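Local atomic coordinates of synaptotagmin-1 (Arabidopsis thaliana, PDB entry 7ATP), a protein that helps maintain plasma membrane integrity during freezing and osmotic stress, and whose C2A domain, the part present here, binds calcium. Residues A[13-18]-A[57-62]; A[20-25]-A[52-57]; A[28-33]-A[78-83]. All blocks are in the same frame, centred on the assembly; numbering follows the deposited sequence.

Contact 1: residues A[13-18]-A[57-62]; sequences KVVRAV and EWNEEF
Lys13 lies beside Glu61 in an antiparallel strand pair of the C2 beta-sandwich. Residues 13-18 belong to strand 8-18, and residues 57-62 belong to the outermost strand 57-66 of the same four-stranded sheet. The Lys13 chain starts with CG anti to its backbone N (chi1 -180°) and runs alongside Glu61, pointing the same way. Lys13 CE comes 3.6 Å from Glu61 OE2. The charged ends stay beyond salt-bridge range.

Val14 and Glu60 form a hydrogen-bonded pair. Val14 N donates to Glu60 O at 2.7 Å, and Glu60 N donates back to Val14 O. The Val14 side chain turns to the sandwich interior. There Val14 CG1 lies 3.6 Å from CE3 of the Trp58 indole and meets it obliquely. Trp58 is held at its far side by a bond from NE1 to Thr48 O, and the Glu60 carboxylate also bonds to Thr48.

Between Val14 and Arg16 the register shifts by one residue, because Asn59 and Glu60 both face Val14, a G1 beta bulge. Val15 O takes two donors, Trp58 N at 2.9 Å and Asn59 N at 3.0 Å. On the other side of the sheet, Val15 CG1 touches Asn59 OD1.

Arg16 pairs with Glu57 without backbone bonds. Its CB packs on Glu57 CG, and its NE makes a salt bridge to Glu133 of the neighbouring strand 131-140. The modelled approach of its NH2 to Glu57 is too short to be trusted in detail. Ala17 ends the contact, with CB 4.0 Å from Trp58 CZ3.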
loop_
_atom_site.group_PDB
_atom_site.type_symbol
_atom_site.label_atom_id
_atom_site.label_comp_id
_atom_site.label_asym_id
_atom_site.label_seq_id
_atom_site.Cartn_x
_atom_site.Cartn_y
_atom_site.Cartn_z
ATOM N N LYS A 13 -5.949 1.914 -5.525
ATOM C CA LYS A 13 -6.803 2.398 -4.459
ATOM C C LYS A 13 -6.412 1.658 -3.188
ATOM O O LYS A 13 -6.454 0.421 -3.152
ATOM C CB LYS A 13 -8.283 2.201 -4.772
ATOM C CG LYS A 13 -9.188 2.713 -3.663
ATOM C CD LYS A 13 -10.672 2.429 -3.928
ATOM C CE LYS A 13 -11.253 3.359 -4.983
ATOM N NZ LYS A 13 -12.507 2.819 -5.630
ATOM N N VAL A 14 -5.981 2.404 -2.171
ATOM C CA VAL A 14 -5.762 1.831 -0.852
ATOM C C VAL A 14 -7.104 1.896 -0.149
ATOM O O VAL A 14 -7.615 2.982 0.128
ATOM C CB VAL A 14 -4.673 2.588 -0.077
ATOM C CG1 VAL A 14 -4.645 2.138 1.340
ATOM C CG2 VAL A 14 -3.315 2.345 -0.716
ATOM N N VAL A 15 -7.691 0.738 0.125
ATOM C CA VAL A 15 -9.060 0.688 0.608
ATOM C C VAL A 15 -9.073 0.867 2.108
ATOM O O VAL A 15 -9.508 1.904 2.623
ATOM C CB VAL A 15 -9.745 -0.633 0.234
ATOM C CG1 VAL A 15 -11.136 -0.680 0.850
ATOM C CG2 VAL A 15 -9.820 -0.767 -1.251
ATOM N N ARG A 16 -8.611 -0.153 2.818
ATOM C CA ARG A 16 -8.602 -0.122 4.266
ATOM C C ARG A 16 -7.518 -1.057 4.760
ATOM O O ARG A 16 -6.921 -1.816 3.998
ATOM C CB ARG A 16 -9.944 -0.542 4.853
ATOM C CG ARG A 16 -10.096 -2.054 4.985
ATOM C CD ARG A 16 -11.537 -2.468 5.315
ATOM N NE ARG A 16 -12.336 -2.716 4.114
ATOM C CZ ARG A 16 -13.251 -1.877 3.629
ATOM N NH1 ARG A 16 -13.928 -2.184 2.524
ATOM N NH2 ARG A 16 -13.489 -0.730 4.250
ATOM N N ALA A 17 -7.271 -0.994 6.052
ATOM C CA ALA A 17 -6.480 -1.994 6.731
ATOM C C ALA A 17 -7.349 -2.547 7.835
ATOM O O ALA A 17 -8.268 -1.873 8.302
ATOM C CB ALA A 17 -5.196 -1.416 7.290
ATOM N N VAL A 18 -7.097 -3.794 8.219
ATOM C CA VAL A 18 -7.941 -4.487 9.184
ATOM C C VAL A 18 -7.047 -5.278 10.112
ATOM O O VAL A 18 -6.169 -6.013 9.650
ATOM C CB VAL A 18 -8.958 -5.420 8.500
ATOM C CG1 VAL A 18 -9.660 -6.264 9.529
ATOM C CG2 VAL A 18 -9.968 -4.620 7.724
ATOM N N GLU A 57 -9.825 3.289 7.274
ATOM C CA GLU A 57 -10.365 3.248 5.932
ATOM C C GLU A 57 -9.908 4.505 5.224
ATOM O O GLU A 57 -10.216 5.612 5.667
ATOM C CB GLU A 57 -11.890 3.154 5.964
ATOM C CG GLU A 57 -12.379 1.808 6.477
ATOM C CD GLU A 57 -13.882 1.643 6.356
ATOM O OE1 GLU A 57 -14.610 1.913 7.347
ATOM O OE2 GLU A 57 -14.333 1.255 5.258
ATOM N N TRP A 58 -9.200 4.334 4.118
ATOM C CA TRP A 58 -8.762 5.472 3.338
ATOM C C TRP A 58 -9.558 5.645 2.066
ATOM O O TRP A 58 -10.018 6.746 1.773
ATOM C CB TRP A 58 -7.286 5.335 2.967
ATOM C CG TRP A 58 -6.375 5.385 4.093
ATOM C CD1 TRP A 58 -5.883 6.509 4.702
ATOM C CD2 TRP A 58 -5.772 4.274 4.750
ATOM N NE1 TRP A 58 -5.029 6.148 5.693
ATOM C CE2 TRP A 58 -4.939 4.786 5.749
ATOM C CE3 TRP A 58 -5.862 2.897 4.593
ATOM C CZ2 TRP A 58 -4.217 3.983 6.601
ATOM C CZ3 TRP A 58 -5.128 2.087 5.428
ATOM C CH2 TRP A 58 -4.320 2.632 6.424
ATOM N N ASN A 59 -9.705 4.584 1.280
ATOM C CA ASN A 59 -10.251 4.717 -0.055
ATOM C C ASN A 59 -9.498 5.784 -0.838
ATOM O O ASN A 59 -10.088 6.647 -1.493
ATOM C CB ASN A 59 -11.743 5.022 0.009
ATOM C CG ASN A 59 -12.543 3.800 0.396
ATOM O OD1 ASN A 59 -12.229 2.673 -0.032
ATOM N ND2 ASN A 59 -13.559 3.996 1.221
ATOM N N GLU A 60 -8.176 5.732 -0.751
ATOM C CA GLU A 60 -7.347 6.745 -1.371
ATOM C C GLU A 60 -6.727 6.181 -2.630
ATOM O O GLU A 60 -6.272 5.037 -2.653
ATOM C CB GLU A 60 -6.281 7.274 -0.393
ATOM C CG GLU A 60 -6.955 8.118 0.701
ATOM C CD GLU A 60 -6.020 8.793 1.722
ATOM O OE1 GLU A 60 -4.794 8.874 1.528
ATOM O OE2 GLU A 60 -6.570 9.296 2.719
ATOM N N GLU A 61 -6.749 6.977 -3.691
ATOM C CA GLU A 61 -6.350 6.516 -5.014
ATOM C C GLU A 61 -5.048 7.177 -5.431
ATOM O O GLU A 61 -4.899 8.395 -5.309
ATOM C CB GLU A 61 -7.429 6.827 -6.053
ATOM C CG GLU A 61 -8.835 6.575 -5.567
ATOM C CD GLU A 61 -9.842 6.648 -6.699
ATOM O OE1 GLU A 61 -10.511 7.696 -6.831
ATOM O OE2 GLU A 61 -9.939 5.666 -7.473
ATOM N N PHE A 62 -4.125 6.378 -5.938
ATOM C CA PHE A 62 -2.874 6.872 -6.482
ATOM C C PHE A 62 -2.698 6.262 -7.864
ATOM O O PHE A 62 -3.369 5.292 -8.211
ATOM C CB PHE A 62 -1.705 6.520 -5.565
ATOM C CG PHE A 62 -1.927 6.959 -4.150
ATOM C CD1 PHE A 62 -1.433 8.171 -3.706
ATOM C CD2 PHE A 62 -2.694 6.193 -3.289
ATOM C CE1 PHE A 62 -1.671 8.615 -2.385
ATOM C CE2 PHE A 62 -2.942 6.611 -1.987
ATOM C CZ PHE A 62 -2.424 7.831 -1.522
#

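Contact 2: residues A[20-25]-A[52-57]; sequences LRKKDL and KNLNPE. With CA (calcium ion), chain C; CA (calcium ion), chain B.
Leu20 and Leu54 carry the apolar part of this contact between two loops. The Leu54 side chain has CG anti to its carbonyl carbon (chi1 -76°), and its two methyls reach the backbone of the other loop. Leu54 CD2 lies 3.4 Å from Arg21 O and 3.9 Å from Leu20 CB. Leu54 CD1 reaches the aliphatic part of Lys22, 3.8 Å from its CG, and the two side chains cross at about a right angle. Leu20 CD1 packs on the Pro56 ring, 3.6 Å from CD. Leu20 is buried and also touches Met90 and Leu112.

Polar links are few. Leu20 N gives a weak hydrogen bond to Leu54 O. Within 52-57, Asn53 OD1 accepts from Asn55 N at 2.8 Å and closes an Asx turn. The turn spans residues 53-55, with Leu54 at its middle.

The metal bonds come from the 20-25 loop. Asp24 OD1 bridges the two calcium ions, at 2.3 Å from the chain C ion and 2.5 Å from the chain B ion. Asp24 OD2 also binds the chain B ion, so both oxygens grip it. Lys23 O adds a bond of 2.5 Å to the chain C ion. Asp30, Asp80, Glu82, Glu88 and the Trp81 carbonyl also take part in the site. Such a two-calcium cluster, bound by acidic side chains and loop carbonyls at one end of the sandwich, is typical of calcium-dependent C2 domains.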
loop_
_atom_site.group_PDB
_atom_site.type_symbol
_atom_site.label_atom_id
_atom_site.label_comp_id
_atom_site.label_asym_id
_atom_site.label_seq_id
_atom_site.Cartn_x
_atom_site.Cartn_y
_atom_site.Cartn_z
ATOM N N LEU A 20 -4.829 -4.177 12.650
ATOM C CA LEU A 20 -3.461 -3.766 12.895
ATOM C C LEU A 20 -3.101 -3.989 14.349
ATOM O O LEU A 20 -3.968 -4.115 15.216
ATOM C CB LEU A 20 -3.263 -2.308 12.535
ATOM C CG LEU A 20 -3.456 -2.158 11.048
ATOM C CD1 LEU A 20 -3.779 -0.747 10.755
ATOM C CD2 LEU A 20 -2.178 -2.569 10.391
ATOM N N ARG A 21 -1.797 -4.033 14.604
ATOM C CA ARG A 21 -1.298 -4.253 15.949
ATOM C C ARG A 21 -1.253 -2.947 16.719
ATOM O O ARG A 21 -1.036 -1.880 16.149
ATOM C CB ARG A 21 0.098 -4.862 15.906
ATOM C CG ARG A 21 0.091 -6.349 15.703
ATOM C CD ARG A 21 -0.438 -7.040 16.942
ATOM N NE ARG A 21 -0.089 -8.455 16.957
ATOM C CZ ARG A 21 -0.354 -9.278 17.965
ATOM N NH1 ARG A 21 -0.976 -8.826 19.046
ATOM N NH2 ARG A 21 0.003 -10.553 17.892
ATOM N N LYS A 22 -1.456 -3.039 18.028
ATOM C CA LYS A 22 -1.288 -1.862 18.861
ATOM C C LYS A 22 0.169 -1.449 18.838
ATOM O O LYS A 22 1.065 -2.271 19.025
ATOM C CB LYS A 22 -1.746 -2.137 20.284
ATOM C CG LYS A 22 -3.257 -2.237 20.437
ATOM C CD LYS A 22 -3.666 -2.493 21.891
ATOM C CE LYS A 22 -5.181 -2.432 22.085
ATOM N NZ LYS A 22 -5.584 -2.456 23.529
ATOM N N LYS A 23 0.417 -0.183 18.554
ATOM C CA LYS A 23 1.785 0.294 18.503
ATOM C C LYS A 23 1.989 1.572 19.302
ATOM O O LYS A 23 3.100 2.111 19.310
ATOM C CB LYS A 23 2.215 0.487 17.052
ATOM C CG LYS A 23 2.380 -0.828 16.301
ATOM C CD LYS A 23 3.746 -0.903 15.617
ATOM C CE LYS A 23 4.445 -2.221 15.890
ATOM N NZ LYS A 23 3.529 -3.389 15.764
ATOM N N ASP A 24 0.960 2.063 19.983
ATOM C CA ASP A 24 1.069 3.265 20.791
ATOM C C ASP A 24 0.643 2.963 22.212
ATOM O O ASP A 24 -0.159 2.059 22.461
ATOM C CB ASP A 24 0.199 4.403 20.262
ATOM C CG ASP A 24 0.803 5.086 19.064
ATOM O OD1 ASP A 24 2.048 4.995 18.920
ATOM O OD2 ASP A 24 0.041 5.704 18.271
ATOM N N LEU A 25 1.165 3.770 23.133
ATOM C CA LEU A 25 0.784 3.654 24.536
ATOM C C LEU A 25 -0.726 3.712 24.700
ATOM O O LEU A 25 -1.298 2.975 25.510
ATOM C CB LEU A 25 1.444 4.765 25.342
ATOM C CG LEU A 25 1.527 4.520 26.841
ATOM C CD1 LEU A 25 2.181 3.167 27.096
ATOM C CD2 LEU A 25 2.320 5.644 27.478
ATOM N N LYS A 52 -5.180 7.210 15.765
ATOM C CA LYS A 52 -5.884 6.456 16.791
ATOM C C LYS A 52 -6.899 5.501 16.169
ATOM O O LYS A 52 -8.078 5.464 16.530
ATOM C CB LYS A 52 -6.522 7.418 17.798
ATOM C CG LYS A 52 -5.436 8.261 18.535
ATOM C CD LYS A 52 -6.023 9.266 19.525
ATOM C CE LYS A 52 -4.931 10.201 20.062
ATOM N NZ LYS A 52 -3.752 9.409 20.489
ATOM N N ASN A 53 -6.419 4.683 15.241
ATOM C CA ASN A 53 -7.333 3.839 14.490
ATOM C C ASN A 53 -6.641 2.545 14.110
ATOM O O ASN A 53 -5.658 2.578 13.370
ATOM C CB ASN A 53 -7.804 4.575 13.253
ATOM C CG ASN A 53 -9.011 3.955 12.657
ATOM O OD1 ASN A 53 -9.188 2.741 12.711
ATOM N ND2 ASN A 53 -9.859 4.779 12.071
ATOM N N LEU A 54 -7.169 1.413 14.574
ATOM C CA LEU A 54 -6.606 0.122 14.195
ATOM C C LEU A 54 -7.349 -0.535 13.035
ATOM O O LEU A 54 -6.935 -1.598 12.562
ATOM C CB LEU A 54 -6.586 -0.822 15.394
ATOM C CG LEU A 54 -5.507 -0.572 16.446
ATOM C CD1 LEU A 54 -5.533 -1.722 17.410
ATOM C CD2 LEU A 54 -4.133 -0.445 15.832
ATOM N N ASN A 55 -8.425 0.067 12.563
ATOM C CA ASN A 55 -9.102 -0.388 11.356
ATOM C C ASN A 55 -9.341 0.810 10.446
ATOM O O ASN A 55 -10.467 1.254 10.284
ATOM C CB ASN A 55 -10.416 -1.068 11.721
ATOM C CG ASN A 55 -10.216 -2.193 12.712
ATOM O OD1 ASN A 55 -9.873 -3.315 12.332
ATOM N ND2 ASN A 55 -10.405 -1.896 13.991
ATOM N N PRO A 56 -8.277 1.385 9.886
ATOM C CA PRO A 56 -8.464 2.622 9.113
ATOM C C PRO A 56 -9.039 2.341 7.750
ATOM O O PRO A 56 -8.732 1.334 7.114
ATOM C CB PRO A 56 -7.049 3.178 8.985
ATOM C CG PRO A 56 -6.181 1.948 9.028
ATOM C CD PRO A 56 -6.871 0.968 9.934
ATOM N N GLU A 57 -9.825 3.289 7.274
ATOM C CA GLU A 57 -10.365 3.248 5.932
ATOM C C GLU A 57 -9.908 4.505 5.224
ATOM O O GLU A 57 -10.216 5.612 5.667
ATOM C CB GLU A 57 -11.890 3.154 5.964
ATOM C CG GLU A 57 -12.379 1.808 6.477
ATOM C CD GLU A 57 -13.882 1.643 6.356
ATOM O OE1 GLU A 57 -14.610 1.913 7.347
ATOM O OE2 GLU A 57 -14.333 1.255 5.258
HETATM CA CA CA C . 4.034 4.119 18.239
HETATM CA CA CA B . 1.696 6.420 16.913
HETATM O O HOH W 1 1.786 8.157 18.351
HETATM O O HOH W 2 4.744 4.736 20.413
#

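Contact 3: residues A[28-33]-A[78-83]; sequences GADPFV and VYDWEQ. With CA (calcium ion), chain B; CA (calcium ion), chain C.
The Phe32 ring carries Tyr79 CB over one face, a CH-pi contact 4.0 Å from its centroid, and has Trp81 N at its edge, in plane. The Phe32 and Tyr79 rings tilt by only 26° but are displaced, with little overlap. The Trp81 indole has Asp30 OD2 at its edge, in plane, and Gln83 N above one face, toward the rim. Its ring also meets His51 edge to face.

Strands 31-33 and 78-80 pair antiparallel. Phe32 and Tyr79 exchange two backbone bonds, and Trp81 N continues the pairing to Asp30 O at 2.9 Å. Asp30 N meets Asp80 OD1 from above the carboxylate plane, at 2.7 Å. That oxygen also binds the chain B calcium ion, so the bond helps fix the carboxylate.

Asp30 OD2, Trp81 O and Glu82 OE2 bind the same ion. Asp30 OD1 accepts from Lys52 N, which probably holds the Asp30 carboxylate in place. Asp80 OD2 reaches the chain C ion at 2.5 Å. Glu82 binds that ion mainly through OE1, with Glu82 OE2 at a longer 2.8 Å. The two ions probably offset much repulsion between these acids. This is the calcium-binding site at the loop end of a C2 domain.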
loop_
_atom_site.group_PDB
_atom_site.type_symbol
_atom_site.label_atom_id
_atom_site.label_comp_id
_atom_site.label_asym_id
_atom_site.label_seq_id
_atom_site.Cartn_x
_atom_site.Cartn_y
_atom_site.Cartn_z
ATOM N N GLY A 28 -4.065 2.952 20.021
ATOM C CA GLY A 28 -3.847 1.903 19.051
ATOM C C GLY A 28 -2.597 2.128 18.232
ATOM O O GLY A 28 -1.540 1.544 18.507
ATOM N N ALA A 29 -2.729 2.981 17.222
ATOM C CA ALA A 29 -1.683 3.325 16.270
ATOM C C ALA A 29 -2.235 4.451 15.409
ATOM O O ALA A 29 -3.429 4.750 15.435
ATOM C CB ALA A 29 -1.262 2.123 15.409
ATOM N N ASP A 30 -1.360 5.065 14.632
ATOM C CA ASP A 30 -1.741 6.124 13.701
ATOM C C ASP A 30 -1.275 5.692 12.324
ATOM O O ASP A 30 -0.269 6.193 11.813
ATOM C CB ASP A 30 -1.120 7.449 14.135
ATOM C CG ASP A 30 -1.280 7.700 15.641
ATOM O OD1 ASP A 30 -2.428 7.895 16.088
ATOM O OD2 ASP A 30 -0.280 7.684 16.409
ATOM N N PRO A 31 -1.967 4.725 11.707
ATOM C CA PRO A 31 -1.439 4.115 10.490
ATOM C C PRO A 31 -1.509 5.062 9.317
ATOM O O PRO A 31 -2.400 5.902 9.217
ATOM C CB PRO A 31 -2.342 2.898 10.274
ATOM C CG PRO A 31 -3.574 3.217 10.992
ATOM C CD PRO A 31 -3.136 3.994 12.203
ATOM N N PHE A 32 -0.519 4.936 8.438
ATOM C CA PHE A 32 -0.619 5.406 7.069
ATOM C C PHE A 32 0.145 4.409 6.225
ATOM O O PHE A 32 0.870 3.562 6.750
ATOM C CB PHE A 32 -0.086 6.827 6.884
ATOM C CG PHE A 32 1.400 6.966 7.160
ATOM C CD1 PHE A 32 1.873 7.065 8.462
ATOM C CD2 PHE A 32 2.302 7.044 6.118
ATOM C CE1 PHE A 32 3.229 7.220 8.715
ATOM C CE2 PHE A 32 3.663 7.191 6.360
ATOM C CZ PHE A 32 4.127 7.270 7.666
ATOM N N VAL A 33 -0.039 4.479 4.915
ATOM C CA VAL A 33 0.534 3.489 4.010
ATOM C C VAL A 33 1.462 4.179 3.026
ATOM O O VAL A 33 1.111 5.217 2.451
ATOM C CB VAL A 33 -0.560 2.724 3.245
ATOM C CG1 VAL A 33 0.070 1.612 2.466
ATOM C CG2 VAL A 33 -1.580 2.190 4.199
ATOM N N VAL A 78 3.104 -0.295 5.751
ATOM C CA VAL A 78 2.207 0.316 6.722
ATOM C C VAL A 78 3.028 0.808 7.899
ATOM O O VAL A 78 3.724 0.016 8.547
ATOM C CB VAL A 78 1.133 -0.660 7.200
ATOM C CG1 VAL A 78 0.220 0.050 8.178
ATOM C CG2 VAL A 78 0.373 -1.177 6.037
ATOM N N TYR A 79 2.918 2.104 8.194
ATOM C CA TYR A 79 3.660 2.739 9.267
ATOM C C TYR A 79 2.710 3.382 10.264
ATOM O O TYR A 79 1.591 3.796 9.922
ATOM C CB TYR A 79 4.606 3.810 8.732
ATOM C CG TYR A 79 5.764 3.309 7.908
ATOM C CD1 TYR A 79 6.948 2.905 8.506
ATOM C CD2 TYR A 79 5.699 3.299 6.519
ATOM C CE1 TYR A 79 8.032 2.470 7.744
ATOM C CE2 TYR A 79 6.770 2.875 5.752
ATOM C CZ TYR A 79 7.935 2.458 6.365
ATOM O OH TYR A 79 8.997 2.032 5.586
ATOM N N ASP A 80 3.181 3.475 11.496
ATOM C CA ASP A 80 2.494 4.176 12.573
ATOM C C ASP A 80 3.179 5.521 12.810
ATOM O O ASP A 80 4.305 5.580 13.314
ATOM C CB ASP A 80 2.481 3.315 13.823
ATOM C CG ASP A 80 2.209 4.117 15.085
ATOM O OD1 ASP A 80 1.336 5.006 15.077
ATOM O OD2 ASP A 80 2.855 3.816 16.096
ATOM N N TRP A 81 2.497 6.599 12.445
ATOM C CA TRP A 81 3.060 7.929 12.605
ATOM C C TRP A 81 3.337 8.190 14.079
ATOM O O TRP A 81 2.559 7.796 14.945
ATOM C CB TRP A 81 2.084 8.958 12.038
ATOM C CG TRP A 81 2.359 10.436 12.316
ATOM C CD1 TRP A 81 3.029 11.314 11.510
ATOM C CD2 TRP A 81 1.862 11.206 13.416
ATOM N NE1 TRP A 81 2.987 12.580 12.058
ATOM C CE2 TRP A 81 2.276 12.535 13.226
ATOM C CE3 TRP A 81 1.082 10.906 14.521
ATOM C CZ2 TRP A 81 1.984 13.554 14.140
ATOM C CZ3 TRP A 81 0.769 11.931 15.419
ATOM C CH2 TRP A 81 1.228 13.230 15.221
ATOM N N GLU A 82 4.459 8.826 14.371
ATOM C CA GLU A 82 4.795 9.152 15.745
ATOM C C GLU A 82 4.805 10.654 15.941
ATOM O O GLU A 82 5.162 11.419 15.034
ATOM C CB GLU A 82 6.142 8.565 16.158
ATOM C CG GLU A 82 6.220 7.050 15.982
ATOM C CD GLU A 82 5.272 6.298 16.910
ATOM O OE1 GLU A 82 5.760 5.463 17.709
ATOM O OE2 GLU A 82 4.046 6.553 16.856
ATOM N N GLN A 83 4.395 11.065 17.140
ATOM C CA GLN A 83 4.448 12.478 17.456
ATOM C C GLN A 83 5.878 12.939 17.569
ATOM O O GLN A 83 6.177 14.101 17.302
ATOM C CB GLN A 83 3.678 12.752 18.729
ATOM C CG GLN A 83 2.245 12.367 18.552
ATOM C CD GLN A 83 1.382 12.937 19.619
ATOM O OE1 GLN A 83 1.886 13.303 20.684
ATOM N NE2 GLN A 83 0.065 13.042 19.345
HETATM CA CA CA B . 1.696 6.420 16.913
HETATM CA CA CA C . 4.034 4.119 18.239
HETATM O O HOH W 1 1.786 8.157 18.351
HETATM O O HOH W 2 4.744 4.736 20.413
#

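How the contacts relate
Contacts 2 and 3 build one calcium site. Their centres are 7 Å apart, and both touch the two ions and waters 1 and 2. Asp24 OD2 of contact 2 lies 2.7 Å from Asp30 OD2 of contact 3, a close approach of like charges that the shared chain B ion probably allows. The Pro56 and Pro31 rings pack together, with their CG atoms 3.5 Å apart. Contact 1 sits further back, the Trp58 side chain being about 12 Å from a calcium ion. It joins contact 2 at the shared Glu57 and by a probable hydrogen bond, Ala17 N to Pro56 O, 2.9 Å. It meets contact 3 between the sheets, Trp58 CH2 lying 3.6 Å from Val33 CG2.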